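Alpha-1,3-glucanase (Bacillus circulans, PDB 5ZRU) probably hydrolyses alpha-1,3-glucan as a glycoside hydrolase of family GH87, this chain being the protein's catalytic unit. Local coordinates at residues A105-F119 with G131-D145. Residues are numbered along the deposited sequence; the frame is centred on the assembly and turned at random.
Sequences AKTVPLTSYYSWQYF and GRPLFRFDEVHWKMD. With CA (calcium ion), chain I; PE5 (3,6,9,12,15,18,21,24-octaoxahexacosan-1-ol), chain C.
Trp116 N donates to Phe135 O (2.8 Å) just ahead of an antiparallel pairing in which strand 117-119 runs beside 132-134 in the D1 part, probably a beta-sandwich, of the catalytic unit. Gln117 and Leu134 bond both ways, Leu134 N reaching Gln117 O at 2.8 Å with an N-H...O angle of 175°. Phe119 and Arg132 repeat the exchange. Packing is tight at the Trp116 turn. Arg136 CG sits over one face of the indole, 3.6 Å from the centroid of its six-membered ring, while Pro133 CB reaches CZ3 of Trp116 at 3.5 Å. An alanine in place of Trp116 would probably leave the aliphatic part of Arg136 and the Pro133 ring facing a gap. CG of Phe135 lies opposite its backbone N (chi1 -162°), bringing the ring under Ser115, whose CA stands above its centre, 7° off the normal. The backbone oxygens of Ser115 and Trp116 bind a calcium ion completed by five waters.

Beyond this turn strands 105-111 and 137-144 lie in facing sheets, their axes approaching to 8.4 Å, held by side chains: Leu110 CD2 meets Val140 CG2, and Val108 CG2 lies over the Trp142 six-membered ring. The far end is looser and partly exposed. There Lys106 NZ forms a long salt bridge to Asp145 OD2 (3.4 Å), weak as a hydrogen bond, and water 1 donates to both Ala105 O and Asp145 OD1, the latter at 2.6 Å.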
ATOM      1  N   ALA A 105      26.523   1.049 -15.499  1.00 17.22           N
ATOM      2  CA  ALA A 105      26.178   2.310 -14.861  1.00 17.04           C
ATOM      3  C   ALA A 105      26.180   2.230 -13.350  1.00 23.85           C
ATOM      4  O   ALA A 105      26.613   3.170 -12.689  1.00 21.19           O
ATOM      5  CB  ALA A 105      24.800   2.788 -15.328  1.00 18.90           C
ATOM      6  N   LYS A 106      25.695   1.127 -12.787  1.00 22.30           N
ATOM      7  CA  LYS A 106      25.538   1.007 -11.347  1.00 20.24           C
ATOM      8  C   LYS A 106      25.596  -0.461 -10.985  1.00 14.99           C
ATOM      9  O   LYS A 106      25.210  -1.325 -11.774  1.00 16.20           O
ATOM     10  CB  LYS A 106      24.200   1.577 -10.847  1.00 21.36           C
ATOM     11  CG  LYS A 106      23.852   2.970 -11.323  1.00 30.71           C
ATOM     12  CD  LYS A 106      23.451   3.866 -10.180  1.00 31.94           C
ATOM     13  CE  LYS A 106      23.558   5.320 -10.604  1.00 31.17           C
ATOM     14  NZ  LYS A 106      24.825   5.974 -10.168  1.00 34.22           N
ATOM     15  N   THR A 107      26.073  -0.729  -9.782  1.00 12.90           N
ATOM     16  CA  THR A 107      25.711  -1.945  -9.070  1.00 12.10           C
ATOM     17  C   THR A 107      24.769  -1.519  -7.952  1.00 15.54           C
ATOM     18  O   THR A 107      25.141  -0.708  -7.099  1.00 16.25           O
ATOM     19  CB  THR A 107      26.936  -2.677  -8.527  1.00 12.31           C
ATOM     20  OG1 THR A 107      27.749  -3.111  -9.627  1.00 15.77           O
ATOM     21  CG2 THR A 107      26.494  -3.901  -7.735  1.00 14.00           C
ATOM     22  N   VAL A 108      23.543  -2.024  -7.988  1.00 11.29           N
ATOM     23  CA  VAL A 108      22.494  -1.621  -7.056  1.00 11.87           C
ATOM     24  C   VAL A 108      22.459  -2.637  -5.919  1.00 10.91           C
ATOM     25  O   VAL A 108      22.151  -3.811  -6.169  1.00 12.46           O
ATOM     26  CB  VAL A 108      21.127  -1.534  -7.750  1.00 10.67           C
ATOM     27  CG1 VAL A 108      20.033  -1.206  -6.731  1.00 10.09           C
ATOM     28  CG2 VAL A 108      21.164  -0.486  -8.827  1.00 12.86           C
ATOM     29  N   PRO A 109      22.758  -2.243  -4.685  1.00 12.21           N
ATOM     30  CA  PRO A 109      22.631  -3.185  -3.569  1.00 13.28           C
ATOM     31  C   PRO A 109      21.172  -3.541  -3.323  1.00 12.46           C
ATOM     32  O   PRO A 109      20.271  -2.714  -3.485  1.00 12.48           O
ATOM     33  CB  PRO A 109      23.226  -2.417  -2.378  1.00 16.54           C
ATOM     34  CG  PRO A 109      23.925  -1.220  -2.970  1.00 21.63           C
ATOM     35  CD  PRO A 109      23.210  -0.913  -4.246  1.00 18.26           C
ATOM     36  N   LEU A 110      20.958  -4.797  -2.922  1.00 11.77           N
ATOM     37  CA  LEU A 110      19.638  -5.372  -2.706  1.00 12.61           C
ATOM     38  C   LEU A 110      19.646  -6.186  -1.423  1.00 13.28           C
ATOM     39  O   LEU A 110      20.687  -6.711  -1.014  1.00 12.62           O
ATOM     40  CB  LEU A 110      19.217  -6.292  -3.873  1.00 10.57           C
ATOM     41  CG  LEU A 110      19.177  -5.650  -5.257  1.00  9.52           C
ATOM     42  CD1 LEU A 110      18.964  -6.740  -6.292  1.00  8.89           C
ATOM     43  CD2 LEU A 110      18.066  -4.592  -5.317  1.00  8.83           C
ATOM     44  N   THR A 111      18.475  -6.318  -0.801  1.00 11.28           N
ATOM     45  CA  THR A 111      18.380  -7.156   0.390  1.00  8.50           C
ATOM     46  C   THR A 111      16.980  -7.748   0.470  1.00 10.44           C
ATOM     47  O   THR A 111      16.012  -7.154  -0.026  1.00  9.87           O
ATOM     48  CB  THR A 111      18.714  -6.372   1.673  1.00  9.90           C
ATOM     49  OG1 THR A 111      18.691  -7.257   2.805  1.00 11.44           O
ATOM     50  CG2 THR A 111      17.701  -5.249   1.906  1.00 11.35           C
ATOM     51  N   SER A 112      16.878  -8.932   1.083  1.00  7.88           N
ATOM     52  CA  SER A 112      15.578  -9.491   1.443  1.00 10.65           C
ATOM     53  C   SER A 112      15.253  -9.263   2.913  1.00 10.31           C
ATOM     54  O   SER A 112      14.276  -9.827   3.413  1.00  9.92           O
ATOM     55  CB  SER A 112      15.498 -10.988   1.095  1.00 11.50           C
ATOM     56  OG  SER A 112      16.605 -11.730   1.598  1.00 12.41           O
ATOM     57  N   TYR A 113      16.035  -8.414   3.593  1.00  8.90           N
ATOM     58  CA  TYR A 113      15.819  -8.103   5.010  1.00 10.97           C
ATOM     59  C   TYR A 113      14.390  -7.646   5.289  1.00  9.78           C
ATOM     60  O   TYR A 113      13.753  -8.112   6.242  1.00  9.97           O
ATOM     61  CB  TYR A 113      16.805  -7.018   5.455  1.00  8.94           C
ATOM     62  CG  TYR A 113      16.585  -6.510   6.876  1.00 10.44           C
ATOM     63  CD1 TYR A 113      17.133  -7.185   7.964  1.00 13.03           C
ATOM     64  CD2 TYR A 113      15.839  -5.358   7.126  1.00 10.98           C
ATOM     65  CE1 TYR A 113      16.954  -6.735   9.266  1.00 11.01           C
ATOM     66  CE2 TYR A 113      15.644  -4.896   8.443  1.00 10.06           C
ATOM     67  CZ  TYR A 113      16.212  -5.593   9.496  1.00 12.35           C
ATOM     68  OH  TYR A 113      16.048  -5.163  10.786  1.00 11.20           O
ATOM     69  N   TYR A 114      13.888  -6.694   4.493  1.00  9.77           N
ATOM     70  CA  TYR A 114      12.588  -6.097   4.785  1.00  8.53           C
ATOM     71  C   TYR A 114      11.442  -7.046   4.482  1.00  9.23           C
ATOM     72  O   TYR A 114      10.432  -7.059   5.200  1.00  8.19           O
ATOM     73  CB  TYR A 114      12.392  -4.823   3.969  1.00  8.74           C
ATOM     74  CG  TYR A 114      13.481  -3.819   4.154  1.00  9.33           C
ATOM     75  CD1 TYR A 114      13.549  -3.038   5.301  1.00  9.61           C
ATOM     76  CD2 TYR A 114      14.437  -3.632   3.162  1.00 10.21           C
ATOM     77  CE1 TYR A 114      14.562  -2.097   5.459  1.00 12.35           C
ATOM     78  CE2 TYR A 114      15.437  -2.701   3.306  1.00 13.73           C
ATOM     79  CZ  TYR A 114      15.503  -1.943   4.458  1.00 11.36           C
ATOM     80  OH  TYR A 114      16.525  -1.017   4.561  1.00 14.50           O
ATOM     81  N   SER A 115      11.558  -7.799   3.392  1.00  8.21           N
ATOM     82  CA  SER A 115      10.467  -8.576   2.832  1.00  8.66           C
ATOM     83  C   SER A 115      10.450  -9.966   3.468  1.00 10.10           C
ATOM     84  O   SER A 115      11.207 -10.251   4.402  1.00 10.31           O
ATOM     85  CB  SER A 115      10.609  -8.624   1.305  1.00  7.91           C
ATOM     86  OG  SER A 115      11.931  -9.025   0.926  1.00 11.94           O
ATOM     87  N   TRP A 116       9.564 -10.829   2.963  1.00  7.20           N
ATOM     88  CA  TRP A 116       9.348 -12.219   3.377  1.00  7.67           C
ATOM     89  C   TRP A 116       8.706 -12.324   4.759  1.00  9.95           C
ATOM     90  O   TRP A 116       9.338 -12.026   5.781  1.00 10.34           O
ATOM     91  CB  TRP A 116      10.652 -13.031   3.320  1.00  9.69           C
ATOM     92  CG  TRP A 116      11.143 -13.219   1.910  1.00  9.53           C
ATOM     93  CD1 TRP A 116      11.911 -12.346   1.193  1.00 10.08           C
ATOM     94  CD2 TRP A 116      10.892 -14.337   1.040  1.00  9.21           C
ATOM     95  NE1 TRP A 116      12.152 -12.848  -0.064  1.00  9.96           N
ATOM     96  CE2 TRP A 116      11.532 -14.061  -0.187  1.00  9.07           C
ATOM     97  CE3 TRP A 116      10.187 -15.542   1.179  1.00 10.26           C
ATOM     98  CZ2 TRP A 116      11.510 -14.953  -1.264  1.00 11.36           C
ATOM     99  CZ3 TRP A 116      10.157 -16.423   0.103  1.00 11.25           C
ATOM    100  CH2 TRP A 116      10.809 -16.117  -1.106  1.00 11.69           C
ATOM    101  N   GLN A 117       7.437 -12.731   4.767  1.00  9.49           N
ATOM    102  CA  GLN A 117       6.636 -13.014   5.954  1.00  9.38           C
ATOM    103  C   GLN A 117       5.953 -14.355   5.744  1.00  9.74           C
ATOM    104  O   GLN A 117       5.555 -14.681   4.625  1.00  9.97           O
ATOM    105  CB  GLN A 117       5.572 -11.933   6.196  1.00  9.81           C
ATOM    106  CG  GLN A 117       6.136 -10.578   6.593  1.00  8.55           C
ATOM    107  CD  GLN A 117       6.470 -10.533   8.070  1.00  8.59           C
ATOM    108  OE1 GLN A 117       5.602 -10.251   8.889  1.00 11.02           O
ATOM    109  NE2 GLN A 117       7.728 -10.819   8.416  1.00  7.88           N
ATOM    110  N   TYR A 118       5.791 -15.126   6.827  1.00  9.64           N
ATOM    111  CA  TYR A 118       5.436 -16.536   6.698  1.00  9.65           C
ATOM    112  C   TYR A 118       4.178 -16.857   7.501  1.00 12.97           C
ATOM    113  O   TYR A 118       4.034 -16.420   8.646  1.00 11.31           O
ATOM    114  CB  TYR A 118       6.619 -17.422   7.139  1.00 10.81           C
ATOM    115  CG  TYR A 118       7.871 -17.207   6.310  1.00 12.64           C
ATOM    116  CD1 TYR A 118       8.093 -17.947   5.147  1.00 11.27           C
ATOM    117  CD2 TYR A 118       8.836 -16.267   6.690  1.00 10.24           C
ATOM    118  CE1 TYR A 118       9.234 -17.758   4.389  1.00  9.87           C
ATOM    119  CE2 TYR A 118       9.985 -16.072   5.936  1.00 10.58           C
ATOM    120  CZ  TYR A 118      10.175 -16.820   4.784  1.00 11.15           C
ATOM    121  OH  TYR A 118      11.309 -16.629   4.032  1.00 11.05           O
ATOM    122  N   PHE A 119       3.271 -17.633   6.903  1.00 10.50           N
ATOM    123  CA  PHE A 119       1.933 -17.807   7.462  1.00 11.02           C
ATOM    124  C   PHE A 119       1.587 -19.276   7.658  1.00 12.94           C
ATOM    125  O   PHE A 119       1.471 -20.029   6.686  1.00 12.47           O
ATOM    126  CB  PHE A 119       0.891 -17.129   6.568  1.00 10.08           C
ATOM    127  CG  PHE A 119       0.995 -15.629   6.585  1.00 10.48           C
ATOM    128  CD1 PHE A 119       0.341 -14.886   7.562  1.00 11.16           C
ATOM    129  CD2 PHE A 119       1.797 -14.966   5.661  1.00 11.44           C
ATOM    130  CE1 PHE A 119       0.459 -13.497   7.602  1.00 11.47           C
ATOM    131  CE2 PHE A 119       1.920 -13.575   5.689  1.00  8.62           C
ATOM    132  CZ  PHE A 119       1.256 -12.841   6.664  1.00 11.80           C
ATOM    133  N   GLY A 131       5.874 -20.929   8.281  1.00 16.25           N
ATOM    134  CA  GLY A 131       4.736 -21.118   7.400  1.00 12.71           C
ATOM    135  C   GLY A 131       5.079 -20.812   5.948  1.00 14.13           C
ATOM    136  O   GLY A 131       6.246 -20.769   5.561  1.00 13.98           O
ATOM    137  N   ARG A 132       4.016 -20.616   5.141  1.00  9.10           N
ATOM    138  CA  ARG A 132       4.188 -20.346   3.713  1.00 13.58           C
ATOM    139  C   ARG A 132       4.489 -18.864   3.469  1.00  9.49           C
ATOM    140  O   ARG A 132       4.019 -17.995   4.207  1.00 11.40           O
ATOM    141  CB  ARG A 132       2.942 -20.756   2.930  1.00 14.54           C
ATOM    142  CG  ARG A 132       1.679 -19.952   3.241  1.00 14.08           C
ATOM    143  CD  ARG A 132       0.513 -20.513   2.444  1.00 12.42           C
ATOM    144  NE  ARG A 132      -0.755 -19.855   2.730  1.00 16.57           N
ATOM    145  CZ  ARG A 132      -1.207 -18.794   2.067  1.00 13.28           C
ATOM    146  NH1 ARG A 132      -0.482 -18.266   1.087  1.00 12.02           N
ATOM    147  NH2 ARG A 132      -2.389 -18.271   2.375  1.00 12.97           N
ATOM    148  N   PRO A 133       5.272 -18.552   2.436  1.00 10.36           N
ATOM    149  CA  PRO A 133       5.752 -17.174   2.259  1.00  9.03           C
ATOM    150  C   PRO A 133       4.777 -16.276   1.511  1.00 10.92           C
ATOM    151  O   PRO A 133       4.114 -16.693   0.555  1.00  9.53           O
ATOM    152  CB  PRO A 133       7.038 -17.364   1.442  1.00 11.27           C
ATOM    153  CG  PRO A 133       6.727 -18.559   0.583  1.00 11.05           C
ATOM    154  CD  PRO A 133       5.943 -19.485   1.514  1.00 13.92           C
ATOM    155  N   LEU A 134       4.703 -15.024   1.975  1.00  9.58           N
ATOM    156  CA  LEU A 134       4.176 -13.884   1.233  1.00  8.51           C
ATOM    157  C   LEU A 134       5.162 -12.733   1.413  1.00  9.48           C
ATOM    158  O   LEU A 134       6.209 -12.893   2.052  1.00  9.92           O
ATOM    159  CB  LEU A 134       2.761 -13.506   1.700  1.00  9.31           C
ATOM    160  CG  LEU A 134       1.666 -14.551   1.443  1.00  9.01           C
ATOM    161  CD1 LEU A 134       0.338 -14.095   2.080  1.00  8.21           C
ATOM    162  CD2 LEU A 134       1.479 -14.785  -0.041  1.00  9.90           C
ATOM    163  N   PHE A 135       4.842 -11.564   0.840  1.00  9.89           N
ATOM    164  CA  PHE A 135       5.787 -10.436   0.814  1.00  6.74           C
ATOM    165  C   PHE A 135       7.091 -10.860   0.129  1.00  8.30           C
ATOM    166  O   PHE A 135       8.187 -10.549   0.592  1.00  9.27           O
ATOM    167  CB  PHE A 135       6.053  -9.913   2.240  1.00 10.63           C
ATOM    168  CG  PHE A 135       6.654  -8.507   2.316  1.00 11.44           C
ATOM    169  CD1 PHE A 135       6.955  -7.771   1.177  1.00  8.83           C
ATOM    170  CD2 PHE A 135       6.912  -7.938   3.558  1.00  8.57           C
ATOM    171  CE1 PHE A 135       7.511  -6.480   1.282  1.00 10.02           C
ATOM    172  CE2 PHE A 135       7.455  -6.655   3.673  1.00  9.27           C
ATOM    173  CZ  PHE A 135       7.762  -5.927   2.530  1.00  8.83           C
ATOM    174  N   ARG A 136       6.978 -11.593  -0.983  1.00  7.56           N
ATOM    175  CA  ARG A 136       8.187 -12.059  -1.653  1.00  8.63           C
ATOM    176  C   ARG A 136       8.842 -10.986  -2.516  1.00  9.23           C
ATOM    177  O   ARG A 136      10.016 -11.137  -2.878  1.00  8.50           O
ATOM    178  CB  ARG A 136       7.869 -13.311  -2.480  1.00  9.61           C
ATOM    179  CG  ARG A 136       7.666 -14.548  -1.589  1.00 10.08           C
ATOM    180  CD  ARG A 136       7.083 -15.736  -2.360  1.00 10.27           C
ATOM    181  NE  ARG A 136       5.646 -15.554  -2.546  1.00  9.73           N
ATOM    182  CZ  ARG A 136       4.780 -16.545  -2.732  1.00  9.34           C
ATOM    183  NH1 ARG A 136       5.199 -17.809  -2.775  1.00 11.12           N
ATOM    184  NH2 ARG A 136       3.493 -16.269  -2.856  1.00  9.40           N
ATOM    185  N   PHE A 137       8.128  -9.906  -2.849  1.00  9.19           N
ATOM    186  CA  PHE A 137       8.691  -8.835  -3.656  1.00 10.32           C
ATOM    187  C   PHE A 137       8.933  -7.588  -2.807  1.00 11.01           C
ATOM    188  O   PHE A 137       8.325  -7.390  -1.750  1.00  7.49           O
ATOM    189  CB  PHE A 137       7.785  -8.511  -4.856  1.00  8.40           C
ATOM    190  CG  PHE A 137       7.878  -9.521  -5.977  1.00  9.02           C
ATOM    191  CD1 PHE A 137       7.144 -10.703  -5.930  1.00  8.54           C
ATOM    192  CD2 PHE A 137       8.710  -9.290  -7.066  1.00  9.03           C
ATOM    193  CE1 PHE A 137       7.236 -11.647  -6.960  1.00 10.05           C
ATOM    194  CE2 PHE A 137       8.820 -10.227  -8.105  1.00 10.63           C
ATOM    195  CZ  PHE A 137       8.081 -11.403  -8.057  1.00 11.60           C
ATOM    196  N   ASP A 138       9.855  -6.755  -3.284  1.00  9.41           N
ATOM    197  CA  ASP A 138      10.230  -5.514  -2.619  1.00  9.50           C
ATOM    198  C   ASP A 138      10.650  -4.530  -3.703  1.00  9.81           C
ATOM    199  O   ASP A 138      10.680  -4.870  -4.887  1.00  8.53           O
ATOM    200  CB  ASP A 138      11.359  -5.752  -1.599  1.00  8.87           C
ATOM    201  CG  ASP A 138      11.423  -4.668  -0.516  1.00 10.91           C
ATOM    202  OD1 ASP A 138      10.622  -3.712  -0.549  1.00  9.16           O
ATOM    203  OD2 ASP A 138      12.286  -4.773   0.379  1.00 10.25           O
ATOM    204  N   GLU A 139      11.002  -3.308  -3.301  1.00  9.85           N
ATOM    205  CA  GLU A 139      11.432  -2.300  -4.262  1.00  9.51           C
ATOM    206  C   GLU A 139      12.715  -1.635  -3.794  1.00  9.90           C
ATOM    207  O   GLU A 139      13.028  -1.620  -2.598  1.00  7.67           O
ATOM    208  CB  GLU A 139      10.345  -1.231  -4.486  1.00 10.45           C
ATOM    209  CG  GLU A 139       9.110  -1.796  -5.162  1.00  8.58           C
ATOM    210  CD  GLU A 139       8.075  -0.741  -5.479  1.00 11.71           C
ATOM    211  OE1 GLU A 139       8.321   0.457  -5.240  1.00 12.51           O
ATOM    212  OE2 GLU A 139       7.001  -1.124  -5.952  1.00 12.92           O
ATOM    213  N   VAL A 140      13.474  -1.125  -4.766  1.00  8.06           N
ATOM    214  CA  VAL A 140      14.568  -0.193  -4.525  1.00 11.17           C
ATOM    215  C   VAL A 140      14.440   0.897  -5.576  1.00 11.52           C
ATOM    216  O   VAL A 140      13.761   0.726  -6.590  1.00 10.70           O
ATOM    217  CB  VAL A 140      15.976  -0.836  -4.595  1.00 13.28           C
ATOM    218  CG1 VAL A 140      16.201  -1.779  -3.414  1.00 15.73           C
ATOM    219  CG2 VAL A 140      16.174  -1.576  -5.918  1.00  9.31           C
ATOM    220  N   HIS A 141      15.079   2.036  -5.320  1.00  9.97           N
ATOM    221  CA  HIS A 141      15.134   3.080  -6.337  1.00 10.41           C
ATOM    222  C   HIS A 141      16.514   3.716  -6.328  1.00 13.04           C
ATOM    223  O   HIS A 141      17.243   3.654  -5.337  1.00 11.77           O
ATOM    224  CB  HIS A 141      14.020   4.134  -6.154  1.00 10.65           C
ATOM    225  CG  HIS A 141      14.113   4.937  -4.888  1.00 11.96           C
ATOM    226  ND1 HIS A 141      13.660   4.471  -3.671  1.00 12.18           N
ATOM    227  CD2 HIS A 141      14.560   6.199  -4.663  1.00 10.76           C
ATOM    228  CE1 HIS A 141      13.844   5.400  -2.748  1.00 11.98           C
ATOM    229  NE2 HIS A 141      14.394   6.456  -3.323  1.00 11.24           N
ATOM    230  N   TRP A 142      16.880   4.305  -7.465  1.00  9.45           N
ATOM    231  CA  TRP A 142      18.178   4.959  -7.595  1.00 14.09           C
ATOM    232  C   TRP A 142      18.069   6.012  -8.686  1.00 11.57           C
ATOM    233  O   TRP A 142      17.116   6.025  -9.465  1.00 10.54           O
ATOM    234  CB  TRP A 142      19.291   3.949  -7.912  1.00 11.40           C
ATOM    235  CG  TRP A 142      19.136   3.262  -9.260  1.00 10.99           C
ATOM    236  CD1 TRP A 142      19.624   3.697 -10.460  1.00 13.83           C
ATOM    237  CD2 TRP A 142      18.448   2.033  -9.531  1.00 11.56           C
ATOM    238  NE1 TRP A 142      19.285   2.818 -11.460  1.00 14.63           N
ATOM    239  CE2 TRP A 142      18.569   1.783 -10.918  1.00 12.54           C
ATOM    240  CE3 TRP A 142      17.753   1.113  -8.736  1.00 11.23           C
ATOM    241  CZ2 TRP A 142      18.013   0.661 -11.525  1.00 11.09           C
ATOM    242  CZ3 TRP A 142      17.196  -0.006  -9.342  1.00  9.45           C
ATOM    243  CH2 TRP A 142      17.337  -0.228 -10.725  1.00 12.54           C
ATOM    244  N   LYS A 143      19.065   6.895  -8.737  1.00 13.85           N
ATOM    245  CA  LYS A 143      19.121   7.945  -9.745  1.00 14.47           C
ATOM    246  C   LYS A 143      20.278   7.674 -10.696  1.00 17.42           C
ATOM    247  O   LYS A 143      21.367   7.283 -10.264  1.00 14.91           O
ATOM    248  CB  LYS A 143      19.292   9.328  -9.110  1.00 16.65           C
ATOM    249  CG  LYS A 143      18.061   9.836  -8.395  1.00 23.28           C
ATOM    250  CD  LYS A 143      18.282  11.225  -7.815  1.00 23.15           C
ATOM    251  CE  LYS A 143      19.294  11.212  -6.679  1.00 25.65           C
ATOM    252  NZ  LYS A 143      19.322  12.537  -5.973  1.00 23.44           N
ATOM    253  N   MET A 144      20.027   7.869 -11.984  1.00 14.84           N
ATOM    254  CA  MET A 144      21.051   7.739 -13.008  1.00 17.84           C
ATOM    255  C   MET A 144      21.860   9.028 -13.103  1.00 20.27           C
ATOM    256  O   MET A 144      21.355  10.117 -12.820  1.00 15.70           O
ATOM    257  CB  MET A 144      20.407   7.438 -14.363  1.00 15.12           C
ATOM    258  CG  MET A 144      19.421   6.283 -14.334  1.00 14.57           C
ATOM    259  SD  MET A 144      20.260   4.757 -13.891  1.00 18.98           S
ATOM    260  CE  MET A 144      21.361   4.559 -15.279  1.00 19.30           C
ATOM    261  N   ASP A 145      23.122   8.905 -13.528  1.00 22.49           N
ATOM    262  CA  ASP A 145      23.964  10.092 -13.677  1.00 23.40           C
ATOM    263  C   ASP A 145      23.446  11.025 -14.759  1.00 24.12           C
ATOM    264  O   ASP A 145      23.633  12.243 -14.664  1.00 28.31           O
ATOM    265  CB  ASP A 145      25.406   9.703 -13.998  1.00 23.93           C
ATOM    266  CG  ASP A 145      26.066   8.940 -12.879  1.00 36.15           C
ATOM    267  OD1 ASP A 145      27.139   8.347 -13.125  1.00 41.63           O
ATOM    268  OD2 ASP A 145      25.509   8.918 -11.762  1.00 40.76           O
TER
HETATM  269 CA    CA I 607      11.498 -11.212   6.478  1.00  9.81          CA
HETATM  270  C48 PE5 C 601      19.832   0.465   7.762  1.00 21.35           C
HETATM  271  C50 PE5 C 601      18.809  -0.588   7.319  1.00 21.41           C
HETATM  272  O1  PE5 C 601      19.469  -1.751   6.895  1.00 28.07           O
HETATM  273  C1  PE5 C 601      18.625  -2.810   6.533  1.00 25.78           C
HETATM  274  C2  PE5 C 601      19.425  -3.952   5.901  1.00 22.90           C
HETATM  275  O2  PE5 C 601      19.994  -3.521   4.697  1.00 21.48           O
HETATM  276  C3  PE5 C 601      20.875  -4.418   4.084  1.00 23.37           C
HETATM  277  C4  PE5 C 601      21.464  -3.780   2.819  1.00 22.27           C
HETATM  278  O3  PE5 C 601      20.431  -3.389   1.955  1.00 27.46           O
HETATM  279  C5  PE5 C 601      20.818  -2.865   0.712  1.00 20.78           C
HETATM  280  C6  PE5 C 601      20.058  -1.564   0.414  1.00 31.37           C
HETATM  281  O4  PE5 C 601      18.835  -1.802  -0.234  1.00 30.13           O
HETATM  282  C7  PE5 C 601      17.754  -1.005   0.180  1.00 27.79           C
HETATM  283  C8  PE5 C 601      18.124   0.478   0.114  1.00 30.45           C
HETATM  284  O5  PE5 C 601      17.200   1.218   0.849  1.00 33.05           O
HETATM  285  C9  PE5 C 601      17.569   2.549   1.090  1.00 30.07           C
HETATM  286  C10 PE5 C 601      16.741   3.455   0.188  1.00 27.79           C
HETATM  287  O6  PE5 C 601      17.596   4.277  -0.548  1.00 27.56           O
HETATM  288  C11 PE5 C 601      17.035   4.809  -1.713  1.00 27.21           C
HETATM  289  C12 PE5 C 601      18.120   5.437  -2.577  1.00 25.99           C
HETATM  290  O7  PE5 C 601      17.814   6.792  -2.686  1.00 24.43           O
HETATM  291  C13 PE5 C 601      18.039   7.352  -3.946  1.00 21.91           C
HETATM  292  C14 PE5 C 601      18.283   8.849  -3.767  1.00 23.80           C
HETATM  293  O8  PE5 C 601      18.990   9.036  -2.574  1.00 25.64           O
HETATM  294  C15 PE5 C 601      19.243  10.369  -2.214  1.00 24.84           C
HETATM  295  C16 PE5 C 601      20.759  10.613  -2.197  1.00 22.55           C
HETATM  296  O52 PE5 C 601      21.235  10.713  -0.883  1.00 32.17           O
HETATM  297  O   HOH W   1      26.614   5.839 -13.709  1.00 33.91           O
HETATM  298  O   HOH W   2      13.676  -6.807   1.276  1.00  9.99           O
HETATM  299  O   HOH W   3      13.554 -11.804   5.089  1.00 11.26           O
HETATM  300  O   HOH W   4      13.538 -10.395   7.620  1.00 11.56           O
HETATM  301  O   HOH W   5      10.328  -9.220   6.989  1.00  9.42           O
HETATM  302  O   HOH W   6      12.458 -10.261  -1.760  1.00 11.49           O
HETATM  303  O   HOH W   7      -0.988 -20.574   5.548  1.00 29.96           O
HETATM  304  O   HOH W   8      10.824 -11.515   8.841  1.00 10.14           O
HETATM  305  O   HOH W   9      11.939 -13.479   7.014  1.00 10.71           O